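Local coordinates for protein KLLA0F20702p (Kluyveromyces lactis, PDB 5Y5A) that is a yeast Est1-family telomerase protein that binds Cdc13 and probably recruits telomerase to chromosome ends, at residues Ala254-Val259 / Asp364-Ile369. Sequence-based numbering, arbitrary orientation.
Sequences AAYQFV and DLILLI
Leu367 pushes its CD1 methyl against the surface formed by Ala255, Tyr256 and Val259. This is the tight half of the contact: Leu367 CD1 lies 3.6 Å from Val259 CG2, the two side chains meeting at about a right angle. The same methyl comes to 3.7 Å from Tyr256 CA. Ala255 CB is farther back, 4.2 Å from Leu367 CD1. Tyr256 CD1 lies against the base of Leu367, 4.1 Å from its CB. With CG anti to the backbone N (chi1 169°), the Tyr256 ring is sent across helix segment 364-369, where its edge, not its face, meets Ile366: CG2 sits near the ring plane, 3.6 Å from Tyr256 CE1. Contact thins toward the phenol end, where Tyr256 OH passes Ile366 CD1 at 4.1 Å and makes its hydrogen bond with Arg260, one turn on in its own helix. No hydrogen bond joins the two segments, and even this looser end is buried; Ile366 also touches Leu488 and Phe491. Without the ring, as with an alanine here, Ile366 CG2 and the base of Leu367 would probably lose their aromatic neighbour and Arg260 its hydroxyl partner. The segment axes approach to 9.4 Å at 48°, and Leu367 CD1 reaches across this gap. Other sides of both helices are covered as well, helix 251-263 by helix 235-247, and helix 339-379 by helices 385-410 and 421-433. The arrangement is an inclined helix-helix packing inside the helical Est1 DNA/RNA binding domain, where the pair 235-247/251-263, probably TPR-like, lies against the long helix 339-379.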
loop_
_atom_site.group_PDB
_atom_site.type_symbol
_atom_site.label_atom_id
_atom_site.label_comp_id
_atom_site.label_asym_id
_atom_site.label_seq_id
_atom_site.Cartn_x
_atom_site.Cartn_y
_atom_site.Cartn_z
ATOM N N ALA A 254 -8.649 0.024 4.304
ATOM C CA ALA A 254 -9.072 -0.524 3.012
ATOM C C ALA A 254 -8.817 0.472 1.887
ATOM O O ALA A 254 -8.213 0.138 0.856
ATOM C CB ALA A 254 -10.564 -0.931 3.052
ATOM N N ALA A 255 -9.273 1.705 2.096
ATOM C CA ALA A 255 -9.053 2.792 1.146
ATOM C C ALA A 255 -7.573 2.965 0.846
ATOM O O ALA A 255 -7.176 3.116 -0.306
ATOM C CB ALA A 255 -9.637 4.103 1.690
ATOM N N TYR A 256 -6.758 2.954 1.896
ATOM C CA TYR A 256 -5.318 3.112 1.739
ATOM C C TYR A 256 -4.729 1.988 0.882
ATOM O O TYR A 256 -3.968 2.240 -0.051
ATOM C CB TYR A 256 -4.631 3.161 3.109
ATOM C CG TYR A 256 -3.129 3.049 3.020
ATOM C CD1 TYR A 256 -2.364 4.065 2.453
ATOM C CD2 TYR A 256 -2.474 1.918 3.489
ATOM C CE1 TYR A 256 -0.987 3.955 2.362
ATOM C CE2 TYR A 256 -1.101 1.802 3.406
ATOM C CZ TYR A 256 -0.364 2.816 2.843
ATOM O OH TYR A 256 1.002 2.677 2.769
ATOM N N GLN A 257 -5.099 0.751 1.192
ATOM C CA GLN A 257 -4.630 -0.397 0.425
ATOM C C GLN A 257 -5.137 -0.339 -1.016
ATOM O O GLN A 257 -4.415 -0.694 -1.953
ATOM C CB GLN A 257 -5.071 -1.695 1.099
ATOM C CG GLN A 257 -4.396 -1.937 2.449
ATOM C CD GLN A 257 -2.932 -2.340 2.317
ATOM O OE1 GLN A 257 -2.537 -3.011 1.358
ATOM N NE2 GLN A 257 -2.123 -1.932 3.280
ATOM N N PHE A 258 -6.376 0.112 -1.194
ATOM C CA PHE A 258 -6.915 0.286 -2.544
ATOM C C PHE A 258 -6.117 1.329 -3.328
ATOM O O PHE A 258 -5.893 1.175 -4.528
ATOM C CB PHE A 258 -8.398 0.683 -2.503
ATOM C CG PHE A 258 -9.307 -0.398 -1.962
ATOM C CD1 PHE A 258 -8.912 -1.732 -1.975
ATOM C CD2 PHE A 258 -10.553 -0.080 -1.434
ATOM C CE1 PHE A 258 -9.750 -2.735 -1.479
ATOM C CE2 PHE A 258 -11.394 -1.075 -0.934
ATOM C CZ PHE A 258 -10.988 -2.404 -0.955
ATOM N N VAL A 259 -5.696 2.392 -2.650
ATOM C CA VAL A 259 -4.916 3.441 -3.298
ATOM C C VAL A 259 -3.539 2.909 -3.670
ATOM O O VAL A 259 -3.060 3.144 -4.770
ATOM C CB VAL A 259 -4.773 4.679 -2.393
ATOM C CG1 VAL A 259 -3.695 5.611 -2.929
ATOM C CG2 VAL A 259 -6.109 5.409 -2.296
ATOM N N ASP A 364 -2.546 8.112 6.941
ATOM C CA ASP A 364 -3.417 9.154 6.414
ATOM C C ASP A 364 -2.689 10.057 5.416
ATOM O O ASP A 364 -3.254 10.440 4.396
ATOM C CB ASP A 364 -3.984 10.007 7.556
ATOM C CG ASP A 364 -5.167 9.351 8.255
ATOM O OD1 ASP A 364 -5.459 8.162 7.989
ATOM O OD2 ASP A 364 -5.799 10.039 9.091
ATOM N N LEU A 365 -1.438 10.393 5.732
ATOM C CA LEU A 365 -0.607 11.219 4.859
ATOM C C LEU A 365 -0.403 10.565 3.496
ATOM O O LEU A 365 -0.636 11.185 2.460
ATOM C CB LEU A 365 0.748 11.496 5.521
ATOM C CG LEU A 365 1.796 12.155 4.625
ATOM C CD1 LEU A 365 1.453 13.612 4.347
ATOM C CD2 LEU A 365 3.196 12.033 5.231
ATOM N N ILE A 366 0.008 9.304 3.494
ATOM C CA ILE A 366 0.236 8.594 2.236
ATOM C C ILE A 366 -1.054 8.370 1.440
ATOM O O ILE A 366 -1.072 8.548 0.217
ATOM C CB ILE A 366 0.909 7.248 2.486
ATOM C CG1 ILE A 366 2.220 7.465 3.248
ATOM C CG2 ILE A 366 1.172 6.530 1.166
ATOM C CD1 ILE A 366 2.649 6.248 4.024
ATOM N N LEU A 367 -2.126 7.981 2.129
ATOM C CA LEU A 367 -3.439 7.866 1.494
ATOM C C LEU A 367 -3.800 9.168 0.765
ATOM O O LEU A 367 -4.202 9.155 -0.397
ATOM C CB LEU A 367 -4.506 7.534 2.533
ATOM C CG LEU A 367 -5.971 7.692 2.127
ATOM C CD1 LEU A 367 -6.377 6.638 1.089
ATOM C CD2 LEU A 367 -6.871 7.601 3.350
ATOM N N LEU A 368 -3.629 10.285 1.464
ATOM C CA LEU A 368 -3.966 11.607 0.949
ATOM C C LEU A 368 -3.124 11.995 -0.265
ATOM O O LEU A 368 -3.654 12.474 -1.273
ATOM C CB LEU A 368 -3.799 12.649 2.059
ATOM C CG LEU A 368 -4.232 14.070 1.721
ATOM C CD1 LEU A 368 -5.719 14.091 1.371
ATOM C CD2 LEU A 368 -3.907 15.013 2.880
ATOM N N ILE A 369 -1.811 11.794 -0.168
ATOM C CA ILE A 369 -0.915 12.045 -1.303
ATOM C C ILE A 369 -1.339 11.201 -2.502
ATOM O O ILE A 369 -1.501 11.708 -3.613
ATOM C CB ILE A 369 0.559 11.743 -0.940
ATOM C CG1 ILE A 369 1.150 12.916 -0.162
ATOM C CG2 ILE A 369 1.404 11.485 -2.204
ATOM C CD1 ILE A 369 2.476 12.606 0.511
#